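PDB 3MCX: SusD superfamily protein from Bacteroides thetaiotaomicron, which is of unknown function but, as a SusD-family protein of the outer membrane, probably helps to capture glycans at the cell surface for uptake. Local coordinates for residues A[104-109]-A[120-125]; A[127-132]-A[156-161]; A[307-312]-A[407-412]. One frame throughout, in Å; residues are numbered along the deposited sequence.

Contact 1: A[104-109]-A[120-125]; sequences KIESGS and RIKSEA
Lys-122 NZ gives a hydrogen bond and salt bridge of 3.0 Å to Glu-106 OE2, meeting that oxygen on its anti side, 24° out of the carboxylate plane. The two side chains cross at about a right angle, and Lys-122 CE also lies 3.2 Å from Glu-106 OE2. With its CG anti to the backbone N (chi1 178°) and every later torsion extended, Lys-122 runs its full length from its own helix to the carboxylate of the other. Beside this polar bridge sits a small apolar patch: Ile-105 directs CD1 at the neighbouring helix, 3.8 Å from Ile-121 CG2 and 3.9 Å from Lys-122 CB. The arrangement is that of a helical hairpin, the C-terminal part of helix 81-106 packed on helix 115-140, in a protein whose family belongs to the TPR clan. Ile-121 continues the apolar layer onto Leu-101 of the first helix and onto Leu-21, Gln-25 and Leu-28 of helix 21-36. Gly-108, with positive phi, is where the chain leaves helical geometry. Within helix 115-140, Arg-120 NH1 makes a salt bridge of 2.8 Å to Glu-124 OE2, coming from above the carboxylate plane, and the other oxygen of that carboxylate, OE1, is hydrogen-bonded to Tyr-32 OH of helix 21-36.

Contact 2: A[127-132]-A[156-161]; sequences VMRGLS and IETSPS
Thr-158 lies over one face of the Arg-129 guanidinium, with its CB 3.7 Å above the plane and offset toward the rim. The side chains cross at about a right angle: Thr-158 CG2 comes within 4.0 Å of Arg-129 CZ, and Thr-158 CB within 3.8 Å of Arg-129 NH1. The backbone of the loop takes part as well, since Thr-158 O is 3.4 Å from Arg-129 NH1 and Glu-157 O is 4.1 Å from Arg-129 CD. The loop thus lays Thr-158 over the flat cation. Arg-129 reaches it with CG anti to the backbone N (chi1 -164°) and a bend at chi3 of 68°, which turns the guanidinium aside from the line of the chain. The polar end is held from other directions. Asn-99 of helix 81-106 accepts a hydrogen bond from Arg-129 NH1 through OD1, and its ND2 donates to Glu-157 O, linking arginine and loop through a single amide. Asp-182 of helix 172-186 forms a salt bridge with Arg-129 NE, and Gln-178 of the same helix touches both Arg-129 and Thr-158, so this helix borders the contact too. Together the two direct polar partners probably limit the rotation of the guanidinium, and the Asp-182 carboxylate probably balances its charge in a buried setting. The whole is structural packing of a connecting loop, between helices 115-140 and 172-186, across a helical bundle of the SusD fold, with a buried arginine joining the loop to three helices.

Contact 3: A[307-312]-A[407-412]; sequences DVRHCL and LKERRK
Arg-309 sets CG anti to its carbonyl carbon (chi1 -69°) and bends at chi3, while Glu-409, bent at chi2 (62°), swings its carboxylate toward the same place; the guanidinium and Glu-409 carboxylate meet with their planes 44° apart. The result is a buried salt-bridge network joining the 3-10 segment 308-312 to helix 403-414 within the SusD family region. Both terminal nitrogens of the guanidinium grip one oxygen: Glu-409 OE2 accepts from Arg-309 NH2 at 2.8 Å and from NH1 at 3.0 Å, both from the same face above the carboxylate plane. Asp-307 takes the adjacent NE/NH2 edge side-on, its OD1 using the syn lone pair toward Arg-309 NE at 2.8 Å and its OD2 receiving Arg-309 NH2, so NH2 gives one bond to each carboxylate. Asp-307 OD1 also accepts from Arg-309 N, which makes an Asx turn and fixes the carboxylate at the start of the 3-10 segment. Lys-412 covers one face of the guanidinium, its CB 3.6 Å above the plane and over the centre. Glu-413 pairs with Arg-309 NH1, and Arg-405 with Glu-409 OE1, extending the charge network along the helix. A leucine at Arg-309 would probably leave the carboxylates of Asp-307 and Glu-409, two like charges near each other, without the cation they share. Asp-307 OD2 and the Lys-412 ammonium are bridged by a water that donates to OD2 and accepts from Lys-412 NZ at 2.8 Å.

How the contacts relate
Contacts 1 and 2 share helix 115-140, the segments 120-125 and 127-132 following each other along it, and their centres lie 13 Å apart on one side of the molecule. Helix 81-106 serves both, supplying one side of contact 1 and sending Asn-99 into contact 2. Contact 3 sits on the opposite side of the chain's centre, about 41 Å from contact 1 and 35 Å from contact 2, centre to centre. Contact 1 lies away from the zinc sites. In contact 2 the side chain of Glu-157 is about 7 Å from that of His-165, a zinc ligand, though no zinc is bound to it in this model; in contact 3 the side chain of Asp-307 is about 8 Å from that of zinc-binding Asp-391.

Contact 1: A[104-109]-A[120-125]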
ATOM      1  N   LYS A 104      17.153  -1.818  22.739  1.00  3.74           N
ATOM      2  CA  LYS A 104      18.495  -2.359  22.861  1.00  4.14           C
ATOM      3  C   LYS A 104      19.551  -1.300  22.503  1.00  2.68           C
ATOM      4  O   LYS A 104      20.545  -1.150  23.188  1.00  3.43           O
ATOM      5  CB  LYS A 104      18.638  -3.619  21.976  1.00  5.17           C
ATOM      6  CG  LYS A 104      19.904  -4.401  22.146  1.00 10.11           C
ATOM      7  CD  LYS A 104      20.034  -4.976  23.566  1.00 13.45           C
ATOM      8  CE  LYS A 104      21.347  -5.763  23.746  1.00 17.68           C
ATOM      9  NZ  LYS A 104      21.654  -6.055  25.170  1.00 19.37           N
ATOM     10  N   ILE A 105      19.308  -0.590  21.404  1.00  2.00           N
ATOM     11  CA  ILE A 105      20.232   0.512  21.008  1.00  2.00           C
ATOM     12  C   ILE A 105      20.302   1.611  22.097  1.00  2.00           C
ATOM     13  O   ILE A 105      21.348   2.035  22.488  1.00  2.76           O
ATOM     14  CB  ILE A 105      19.852   1.090  19.614  1.00  2.16           C
ATOM     15  CG1 ILE A 105      20.059   0.042  18.491  1.00  3.97           C
ATOM     16  CG2 ILE A 105      20.655   2.391  19.336  1.00  2.67           C
ATOM     17  CD1 ILE A 105      19.439   0.435  17.176  1.00  4.30           C
ATOM     18  N   GLU A 106      19.123   2.041  22.534  1.00  2.00           N
ATOM     19  CA  GLU A 106      19.070   3.141  23.507  1.00  2.00           C
ATOM     20  C   GLU A 106      19.564   2.795  24.883  1.00  2.36           C
ATOM     21  O   GLU A 106      20.016   3.659  25.615  1.00  2.00           O
ATOM     22  CB  GLU A 106      17.654   3.695  23.581  1.00  2.00           C
ATOM     23  CG  GLU A 106      17.220   4.348  22.314  1.00  2.60           C
ATOM     24  CD  GLU A 106      15.869   5.052  22.378  1.00  5.74           C
ATOM     25  OE1 GLU A 106      14.860   4.509  22.868  1.00  5.67           O
ATOM     26  OE2 GLU A 106      15.801   6.169  21.817  1.00  7.30           O
ATOM     27  N   SER A 107      19.558   1.522  25.238  1.00  4.12           N
ATOM     28  CA  SER A 107      19.988   1.087  26.548  1.00  5.20           C
ATOM     29  C   SER A 107      21.526   1.053  26.682  1.00  6.74           C
ATOM     30  O   SER A 107      22.049   0.846  27.765  1.00  7.95           O
ATOM     31  CB  SER A 107      19.423  -0.312  26.844  1.00  7.61           C
ATOM     32  OG  SER A 107      20.135  -1.263  26.068  1.00  9.66           O
ATOM     33  N   GLY A 108      22.227   1.252  25.562  1.00  8.77           N
ATOM     34  CA  GLY A 108      23.688   1.330  25.577  1.00 11.86           C
ATOM     35  C   GLY A 108      24.416   0.006  25.694  1.00 13.93           C
ATOM     36  O   GLY A 108      25.638  -0.015  25.829  1.00 15.64           O
ATOM     37  N   SER A 109      23.637  -1.073  25.553  0.50 15.81           N
ATOM     38  CA  SER A 109      24.085  -2.467  25.737  0.50 16.96           C
ATOM     39  C   SER A 109      24.391  -3.166  24.396  0.50 17.14           C
ATOM     40  O   SER A 109      24.296  -4.399  24.265  0.50 17.30           O
ATOM     41  CB  SER A 109      22.978  -3.249  26.449  0.50 16.92           C
ATOM     42  OG  SER A 109      21.834  -3.382  25.621  0.50 17.93           O
ATOM     43  N   ARG A 120      21.467   5.079  12.437  1.00  5.05           N
ATOM     44  CA  ARG A 120      20.809   4.720  11.187  1.00  5.65           C
ATOM     45  C   ARG A 120      19.872   3.527  11.377  1.00  4.81           C
ATOM     46  O   ARG A 120      18.730   3.527  10.950  1.00  4.59           O
ATOM     47  CB  ARG A 120      21.875   4.372  10.121  1.00  6.66           C
ATOM     48  CG  ARG A 120      21.244   3.931   8.824  1.00  6.28           C
ATOM     49  CD  ARG A 120      22.206   3.374   7.788  1.00  7.43           C
ATOM     50  NE  ARG A 120      23.004   2.266   8.302  1.00  6.63           N
ATOM     51  CZ  ARG A 120      22.592   1.002   8.429  1.00  8.67           C
ATOM     52  NH1 ARG A 120      21.349   0.639   8.119  1.00  8.72           N
ATOM     53  NH2 ARG A 120      23.452   0.093   8.915  1.00  8.92           N
ATOM     54  N   ILE A 121      20.393   2.493  12.040  1.00  5.14           N
ATOM     55  CA  ILE A 121      19.587   1.311  12.333  1.00  4.56           C
ATOM     56  C   ILE A 121      18.363   1.690  13.162  1.00  4.72           C
ATOM     57  O   ILE A 121      17.270   1.285  12.864  1.00  4.49           O
ATOM     58  CB  ILE A 121      20.414   0.246  13.037  1.00  3.86           C
ATOM     59  CG1 ILE A 121      21.464  -0.298  12.060  1.00  3.57           C
ATOM     60  CG2 ILE A 121      19.522  -0.882  13.599  1.00  5.85           C
ATOM     61  CD1 ILE A 121      22.558  -1.115  12.719  1.00  4.93           C
ATOM     62  N   LYS A 122      18.579   2.527  14.179  1.00  4.22           N
ATOM     63  CA  LYS A 122      17.445   3.006  14.997  1.00  5.32           C
ATOM     64  C   LYS A 122      16.419   3.764  14.159  1.00  4.76           C
ATOM     65  O   LYS A 122      15.206   3.575  14.312  1.00  5.54           O
ATOM     66  CB  LYS A 122      17.982   3.911  16.085  1.00  6.00           C
ATOM     67  CG  LYS A 122      16.940   4.542  17.008  1.00  7.61           C
ATOM     68  CD  LYS A 122      17.613   5.512  17.968  1.00  9.82           C
ATOM     69  CE  LYS A 122      16.611   6.333  18.702  1.00 10.30           C
ATOM     70  NZ  LYS A 122      17.315   7.382  19.496  1.00  9.70           N
ATOM     71  N   SER A 123      16.910   4.618  13.273  1.00  4.95           N
ATOM     72  CA  SER A 123      16.028   5.418  12.444  1.00  5.40           C
ATOM     73  C   SER A 123      15.201   4.592  11.465  1.00  5.98           C
ATOM     74  O   SER A 123      14.015   4.840  11.257  1.00  6.64           O
ATOM     75  CB  SER A 123      16.829   6.457  11.679  1.00  5.76           C
ATOM     76  OG  SER A 123      17.391   7.383  12.597  1.00  7.18           O
ATOM     77  N   GLU A 124      15.836   3.611  10.827  1.00  5.59           N
ATOM     78  CA  GLU A 124      15.097   2.689   9.991  1.00  6.46           C
ATOM     79  C   GLU A 124      14.031   1.901  10.767  1.00  5.74           C
ATOM     80  O   GLU A 124      12.906   1.734  10.301  1.00  6.59           O
ATOM     81  CB  GLU A 124      16.071   1.749   9.275  1.00  6.31           C
ATOM     82  CG  GLU A 124      16.951   2.484   8.255  1.00  5.55           C
ATOM     83  CD  GLU A 124      17.897   1.581   7.497  1.00  7.49           C
ATOM     84  OE1 GLU A 124      17.485   0.450   7.159  1.00  7.27           O
ATOM     85  OE2 GLU A 124      19.036   2.017   7.228  1.00  6.71           O
ATOM     86  N   ALA A 125      14.394   1.440  11.964  1.00  5.00           N
ATOM     87  CA  ALA A 125      13.414   0.788  12.838  1.00  4.75           C
ATOM     88  C   ALA A 125      12.231   1.728  13.165  1.00  4.98           C
ATOM     89  O   ALA A 125      11.092   1.298  13.212  1.00  5.33           O
ATOM     90  CB  ALA A 125      14.098   0.302  14.131  1.00  4.64           C
TER

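Contact 2: A[127-132]-A[156-161]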
ATOM      1  N   VAL A 127      11.090   4.240  11.342  1.00  5.74           N
ATOM      2  CA  VAL A 127      10.222   4.380  10.174  1.00  5.90           C
ATOM      3  C   VAL A 127       9.345   3.131  10.026  1.00  5.70           C
ATOM      4  O   VAL A 127       8.144   3.219   9.786  1.00  7.48           O
ATOM      5  CB  VAL A 127      10.952   4.682   8.837  1.00  7.11           C
ATOM      6  CG1 VAL A 127       9.903   4.870   7.714  1.00  7.09           C
ATOM      7  CG2 VAL A 127      11.771   5.910   8.932  1.00  7.98           C
HETATM    8  N   MSE A 128       9.945   1.953  10.204  1.00  6.26           N
HETATM    9  CA  MSE A 128       9.156   0.731  10.145  0.50  6.26           C
HETATM   10  C   MSE A 128       8.092   0.682  11.241  1.00  6.86           C
HETATM   11  O   MSE A 128       6.996   0.190  11.016  1.00  7.17           O
HETATM   12  CB  MSE A 128      10.059  -0.490  10.211  0.50  7.26           C
HETATM   13  CG  MSE A 128       9.338  -1.798  10.032  0.50  8.29           C
HETATM   14 SE   MSE A 128       8.313  -1.980   8.383  0.38  7.39          SE
HETATM   15  CE  MSE A 128       9.392  -0.863   7.192  0.50 10.74           C
ATOM     16  N   ARG A 129       8.402   1.162  12.432  1.00  5.97           N
ATOM     17  CA  ARG A 129       7.383   1.210  13.503  1.00  6.22           C
ATOM     18  C   ARG A 129       6.217   2.128  13.116  1.00  6.05           C
ATOM     19  O   ARG A 129       5.052   1.799  13.304  1.00  6.24           O
ATOM     20  CB  ARG A 129       7.984   1.686  14.819  1.00  6.73           C
ATOM     21  CG  ARG A 129       7.101   1.389  16.032  1.00  6.54           C
ATOM     22  CD  ARG A 129       7.734   1.747  17.334  1.00  6.59           C
ATOM     23  NE  ARG A 129       7.904   3.179  17.532  1.00  6.65           N
ATOM     24  CZ  ARG A 129       8.553   3.708  18.553  1.00  6.40           C
ATOM     25  NH1 ARG A 129       9.100   2.926  19.454  1.00  7.45           N
ATOM     26  NH2 ARG A 129       8.653   5.037  18.695  1.00  7.77           N
ATOM     27  N   GLY A 130       6.545   3.291  12.596  1.00  6.12           N
ATOM     28  CA  GLY A 130       5.521   4.232  12.165  1.00  6.90           C
ATOM     29  C   GLY A 130       4.697   3.727  11.010  1.00  7.25           C
ATOM     30  O   GLY A 130       3.448   3.798  11.014  1.00  7.35           O
ATOM     31  N   LEU A 131       5.382   3.144  10.019  1.00  6.92           N
ATOM     32  CA  LEU A 131       4.680   2.571   8.867  1.00  6.96           C
ATOM     33  C   LEU A 131       3.732   1.442   9.300  1.00  6.91           C
ATOM     34  O   LEU A 131       2.595   1.357   8.827  1.00  6.63           O
ATOM     35  CB  LEU A 131       5.709   2.044   7.882  1.00  7.11           C
ATOM     36  CG  LEU A 131       5.203   1.439   6.588  1.00  8.50           C
ATOM     37  CD1 LEU A 131       4.267   2.405   5.868  1.00  8.25           C
ATOM     38  CD2 LEU A 131       6.436   1.059   5.702  1.00  9.09           C
ATOM     39  N   SER A 132       4.205   0.618  10.234  1.00  6.26           N
ATOM     40  CA  SER A 132       3.408  -0.495  10.721  1.00  6.19           C
ATOM     41  C   SER A 132       2.141   0.007  11.438  1.00  6.31           C
ATOM     42  O   SER A 132       1.053  -0.490  11.194  1.00  7.50           O
ATOM     43  CB  SER A 132       4.267  -1.410  11.559  1.00  7.20           C
ATOM     44  OG  SER A 132       5.295  -2.030  10.771  1.00  7.38           O
ATOM     45  N   ILE A 156      -1.419   1.435  20.745  1.00  5.53           N
ATOM     46  CA  ILE A 156      -0.111   2.001  20.479  1.00  6.55           C
ATOM     47  C   ILE A 156       0.918   1.430  21.435  1.00  7.73           C
ATOM     48  O   ILE A 156       0.839   1.586  22.671  1.00  8.20           O
ATOM     49  CB  ILE A 156      -0.129   3.549  20.596  1.00  6.66           C
ATOM     50  CG1 ILE A 156      -1.092   4.119  19.567  1.00  6.88           C
ATOM     51  CG2 ILE A 156       1.302   4.131  20.398  1.00  7.07           C
ATOM     52  CD1 ILE A 156      -1.255   5.640  19.662  1.00  6.74           C
ATOM     53  N   GLU A 157       1.929   0.782  20.836  1.00  8.73           N
ATOM     54  CA  GLU A 157       3.112   0.296  21.591  1.00 10.32           C
ATOM     55  C   GLU A 157       4.403   0.983  21.151  1.00 10.50           C
ATOM     56  O   GLU A 157       4.786   0.897  19.996  1.00  9.82           O
ATOM     57  CB  GLU A 157       3.275  -1.212  21.405  1.00 12.58           C
ATOM     58  CG  GLU A 157       2.113  -2.000  21.955  1.00 15.17           C
ATOM     59  CD  GLU A 157       2.310  -3.525  21.867  1.00 22.68           C
ATOM     60  OE1 GLU A 157       3.443  -3.970  21.544  1.00 23.74           O
ATOM     61  OE2 GLU A 157       1.338  -4.269  22.152  1.00 24.68           O
ATOM     62  N   THR A 158       5.084   1.646  22.078  1.00 11.32           N
ATOM     63  CA  THR A 158       6.353   2.330  21.770  1.00 12.17           C
ATOM     64  C   THR A 158       7.505   1.909  22.700  1.00 12.88           C
ATOM     65  O   THR A 158       8.565   2.547  22.741  1.00 14.77           O
ATOM     66  CB  THR A 158       6.186   3.861  21.770  1.00 12.90           C
ATOM     67  OG1 THR A 158       5.777   4.304  23.064  1.00 15.09           O
ATOM     68  CG2 THR A 158       5.168   4.329  20.687  1.00 13.21           C
ATOM     69  N   SER A 159       7.286   0.831  23.426  1.00 12.71           N
ATOM     70  CA  SER A 159       8.279   0.277  24.332  1.00 14.76           C
ATOM     71  C   SER A 159       8.083  -1.227  24.288  1.00 15.16           C
ATOM     72  O   SER A 159       7.044  -1.704  23.834  1.00 13.81           O
ATOM     73  CB  SER A 159       8.080   0.817  25.759  1.00 15.65           C
ATOM     74  OG  SER A 159       6.758   0.522  26.226  1.00 19.96           O
ATOM     75  N   PRO A 160       9.081  -1.996  24.741  1.00 17.52           N
ATOM     76  CA  PRO A 160       8.851  -3.447  24.745  1.00 19.18           C
ATOM     77  C   PRO A 160       7.580  -3.812  25.507  1.00 21.72           C
ATOM     78  O   PRO A 160       7.244  -3.153  26.486  1.00 20.11           O
ATOM     79  CB  PRO A 160      10.098  -3.985  25.443  1.00 19.02           C
ATOM     80  CG  PRO A 160      11.173  -3.026  24.978  1.00 18.13           C
ATOM     81  CD  PRO A 160      10.483  -1.657  25.053  1.00 17.92           C
ATOM     82  N   SER A 161       6.890  -4.842  25.017  1.00 25.19           N
ATOM     83  CA  SER A 161       5.560  -5.216  25.500  1.00 27.98           C
ATOM     84  C   SER A 161       5.497  -5.452  27.001  1.00 29.72           C
ATOM     85  O   SER A 161       6.266  -6.239  27.544  1.00 30.28           O
ATOM     86  CB  SER A 161       5.076  -6.482  24.786  1.00 28.72           C
ATOM     87  OG  SER A 161       4.776  -6.206  23.436  1.00 30.69           O
TER

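Contact 3: A[307-312]-A[407-412]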
ATOM      1  N   ASP A 307      -2.577   5.359 -24.168  1.00  6.90           N
ATOM      2  CA  ASP A 307      -2.006   5.211 -22.849  1.00  6.35           C
ATOM      3  C   ASP A 307      -1.047   3.990 -22.827  1.00  6.67           C
ATOM      4  O   ASP A 307      -1.432   2.871 -23.165  1.00  7.27           O
ATOM      5  CB  ASP A 307      -3.135   5.040 -21.842  1.00  6.26           C
ATOM      6  CG  ASP A 307      -2.694   5.238 -20.423  1.00  8.07           C
ATOM      7  OD1 ASP A 307      -1.649   4.674 -19.983  1.00  6.67           O
ATOM      8  OD2 ASP A 307      -3.433   5.928 -19.668  1.00  7.35           O
ATOM      9  N   VAL A 308       0.197   4.206 -22.419  1.00  6.44           N
ATOM     10  CA  VAL A 308       1.164   3.099 -22.342  1.00  6.09           C
ATOM     11  C   VAL A 308       0.723   2.009 -21.359  1.00  6.78           C
ATOM     12  O   VAL A 308       1.124   0.858 -21.521  1.00  7.73           O
ATOM     13  CB  VAL A 308       2.567   3.620 -21.945  1.00  5.92           C
ATOM     14  CG1 VAL A 308       2.625   4.080 -20.511  1.00  6.93           C
ATOM     15  CG2 VAL A 308       3.680   2.551 -22.269  1.00  6.77           C
ATOM     16  N   ARG A 309      -0.101   2.341 -20.365  1.00  6.40           N
ATOM     17  CA  ARG A 309      -0.496   1.379 -19.323  1.00  6.58           C
ATOM     18  C   ARG A 309      -1.401   0.248 -19.853  1.00  6.81           C
ATOM     19  O   ARG A 309      -1.592  -0.752 -19.154  1.00  6.88           O
ATOM     20  CB  ARG A 309      -1.096   2.143 -18.132  1.00  6.87           C
ATOM     21  CG  ARG A 309      -0.015   2.939 -17.428  1.00  6.81           C
ATOM     22  CD  ARG A 309      -0.529   4.035 -16.520  1.00  6.27           C
ATOM     23  NE  ARG A 309      -1.195   5.102 -17.263  1.00  6.48           N
ATOM     24  CZ  ARG A 309      -1.410   6.324 -16.792  1.00  6.14           C
ATOM     25  NH1 ARG A 309      -0.959   6.690 -15.594  1.00  7.13           N
ATOM     26  NH2 ARG A 309      -2.091   7.184 -17.511  1.00  6.02           N
ATOM     27  N   HIS A 310      -1.885   0.379 -21.083  1.00  7.36           N
ATOM     28  CA  HIS A 310      -2.533  -0.760 -21.732  1.00  7.60           C
ATOM     29  C   HIS A 310      -1.603  -1.956 -21.818  1.00  8.34           C
ATOM     30  O   HIS A 310      -2.076  -3.082 -21.877  1.00  9.38           O
ATOM     31  CB  HIS A 310      -3.041  -0.426 -23.129  1.00  7.42           C
ATOM     32  CG  HIS A 310      -4.200   0.504 -23.120  1.00  7.68           C
ATOM     33  ND1 HIS A 310      -5.473   0.114 -22.767  1.00 10.08           N
ATOM     34  CD2 HIS A 310      -4.273   1.825 -23.408  1.00  8.06           C
ATOM     35  CE1 HIS A 310      -6.276   1.170 -22.812  1.00  9.12           C
ATOM     36  NE2 HIS A 310      -5.576   2.219 -23.217  1.00  7.94           N
ATOM     37  N   CYS A 311      -0.298  -1.735 -21.789  1.00  8.02           N
ATOM     38  CA  CYS A 311       0.676  -2.831 -21.836  0.70  7.66           C
ATOM     39  C   CYS A 311       0.587  -3.770 -20.644  1.00  8.11           C
ATOM     40  O   CYS A 311       1.106  -4.863 -20.690  1.00  8.86           O
ATOM     41  CB  CYS A 311       2.115  -2.273 -21.897  0.70  7.84           C
ATOM     42  SG  CYS A 311       2.814  -1.540 -20.378  0.70  8.90           S
ATOM     43  N   LEU A 312       0.001  -3.303 -19.544  1.00  7.21           N
ATOM     44  CA  LEU A 312      -0.090  -4.078 -18.304  1.00  7.95           C
ATOM     45  C   LEU A 312      -1.384  -4.872 -18.163  1.00  7.63           C
ATOM     46  O   LEU A 312      -1.578  -5.532 -17.152  1.00  8.21           O
ATOM     47  CB  LEU A 312       0.004  -3.119 -17.109  1.00  8.13           C
ATOM     48  CG  LEU A 312       1.361  -2.444 -16.946  1.00 12.07           C
ATOM     49  CD1 LEU A 312       1.253  -1.355 -15.886  1.00 14.08           C
ATOM     50  CD2 LEU A 312       2.466  -3.425 -16.644  1.00 14.53           C
ATOM     51  N   LEU A 407      -7.600  11.946  -9.537  1.00  6.74           N
ATOM     52  CA  LEU A 407      -7.995  10.638  -9.029  1.00  6.90           C
ATOM     53  C   LEU A 407      -8.078   9.580 -10.136  1.00  6.51           C
ATOM     54  O   LEU A 407      -7.695   8.432  -9.901  1.00  6.62           O
ATOM     55  CB  LEU A 407      -9.306  10.766  -8.219  1.00  6.28           C
ATOM     56  CG  LEU A 407      -9.180  11.646  -6.961  1.00  7.21           C
ATOM     57  CD1 LEU A 407     -10.519  11.566  -6.157  1.00  8.70           C
ATOM     58  CD2 LEU A 407      -8.024  11.258  -6.041  1.00  8.72           C
ATOM     59  N   LYS A 408      -8.580   9.974 -11.318  1.00  6.88           N
ATOM     60  CA  LYS A 408      -8.474   9.105 -12.497  1.00  6.80           C
ATOM     61  C   LYS A 408      -7.035   8.724 -12.814  1.00  6.89           C
ATOM     62  O   LYS A 408      -6.747   7.553 -13.056  1.00  6.79           O
ATOM     63  CB  LYS A 408      -9.094   9.745 -13.730  1.00  7.05           C
ATOM     64  CG  LYS A 408     -10.625   9.762 -13.767  1.00  8.70           C
ATOM     65  CD  LYS A 408     -11.131  10.255 -15.119  1.00 11.55           C
ATOM     66  CE  LYS A 408     -12.625  10.100 -15.332  1.00 13.32           C
ATOM     67  NZ  LYS A 408     -13.042  10.447 -16.739  1.00 11.58           N
ATOM     68  N   GLU A 409      -6.122   9.679 -12.814  1.00  6.26           N
ATOM     69  CA  GLU A 409      -4.732   9.369 -13.114  1.00  6.90           C
ATOM     70  C   GLU A 409      -4.142   8.432 -12.085  1.00  7.46           C
ATOM     71  O   GLU A 409      -3.384   7.503 -12.437  1.00  7.21           O
ATOM     72  CB  GLU A 409      -3.905  10.655 -13.209  1.00  6.51           C
ATOM     73  CG  GLU A 409      -2.596  10.470 -13.962  1.00  7.62           C
ATOM     74  CD  GLU A 409      -2.796  10.061 -15.392  1.00  7.93           C
ATOM     75  OE1 GLU A 409      -3.862  10.325 -15.984  1.00  8.08           O
ATOM     76  OE2 GLU A 409      -1.835   9.486 -15.941  1.00  8.69           O
ATOM     77  N   ARG A 410      -4.468   8.634 -10.807  1.00  7.10           N
ATOM     78  CA  ARG A 410      -3.994   7.732  -9.762  1.00  7.30           C
ATOM     79  C   ARG A 410      -4.489   6.312  -9.950  1.00  7.44           C
ATOM     80  O   ARG A 410      -3.746   5.348  -9.732  1.00  7.30           O
ATOM     81  CB  ARG A 410      -4.414   8.215  -8.369  1.00  7.89           C
ATOM     82  CG  ARG A 410      -3.731   9.526  -7.904  1.00  8.23           C
ATOM     83  CD  ARG A 410      -4.218   9.965  -6.503  1.00  8.54           C
ATOM     84  NE  ARG A 410      -3.846   8.967  -5.516  1.00  9.37           N
ATOM     85  CZ  ARG A 410      -2.711   8.920  -4.823  1.00 12.07           C
ATOM     86  NH1 ARG A 410      -1.825   9.908  -4.857  1.00 15.14           N
ATOM     87  NH2 ARG A 410      -2.511   7.906  -4.043  1.00 12.91           N
ATOM     88  N   ARG A 411      -5.753   6.163 -10.334  1.00  7.19           N
ATOM     89  CA  ARG A 411      -6.316   4.829 -10.580  1.00  7.76           C
ATOM     90  C   ARG A 411      -5.548   4.136 -11.719  1.00  7.52           C
ATOM     91  O   ARG A 411      -5.243   2.937 -11.640  1.00  7.39           O
ATOM     92  CB  ARG A 411      -7.814   4.896 -10.886  1.00  7.79           C
ATOM     93  CG  ARG A 411      -8.625   5.141  -9.606  1.00  8.64           C
ATOM     94  CD  ARG A 411     -10.032   5.511  -9.970  1.00  7.95           C
ATOM     95  NE  ARG A 411     -10.739   4.417 -10.626  1.00  7.98           N
ATOM     96  CZ  ARG A 411     -11.894   4.553 -11.274  1.00  9.83           C
ATOM     97  NH1 ARG A 411     -12.492   5.752 -11.376  1.00 10.88           N
ATOM     98  NH2 ARG A 411     -12.473   3.485 -11.838  1.00 10.22           N
ATOM     99  N   LYS A 412      -5.242   4.881 -12.771  1.00  6.70           N
ATOM    100  CA  LYS A 412      -4.515   4.312 -13.909  1.00  6.88           C
ATOM    101  C   LYS A 412      -3.061   3.950 -13.497  1.00  7.83           C
ATOM    102  O   LYS A 412      -2.553   2.898 -13.844  1.00  7.01           O
ATOM    103  CB  LYS A 412      -4.469   5.279 -15.078  1.00  6.97           C
ATOM    104  CG  LYS A 412      -5.822   5.551 -15.740  1.00  7.61           C
ATOM    105  CD  LYS A 412      -5.718   6.621 -16.807  1.00  7.62           C
ATOM    106  CE  LYS A 412      -7.077   7.078 -17.299  1.00  7.50           C
ATOM    107  NZ  LYS A 412      -6.966   7.968 -18.501  1.00  7.75           N
TER
HETATM  108  O   HOH W   1      -6.115   5.939 -20.183  1.00  7.16           O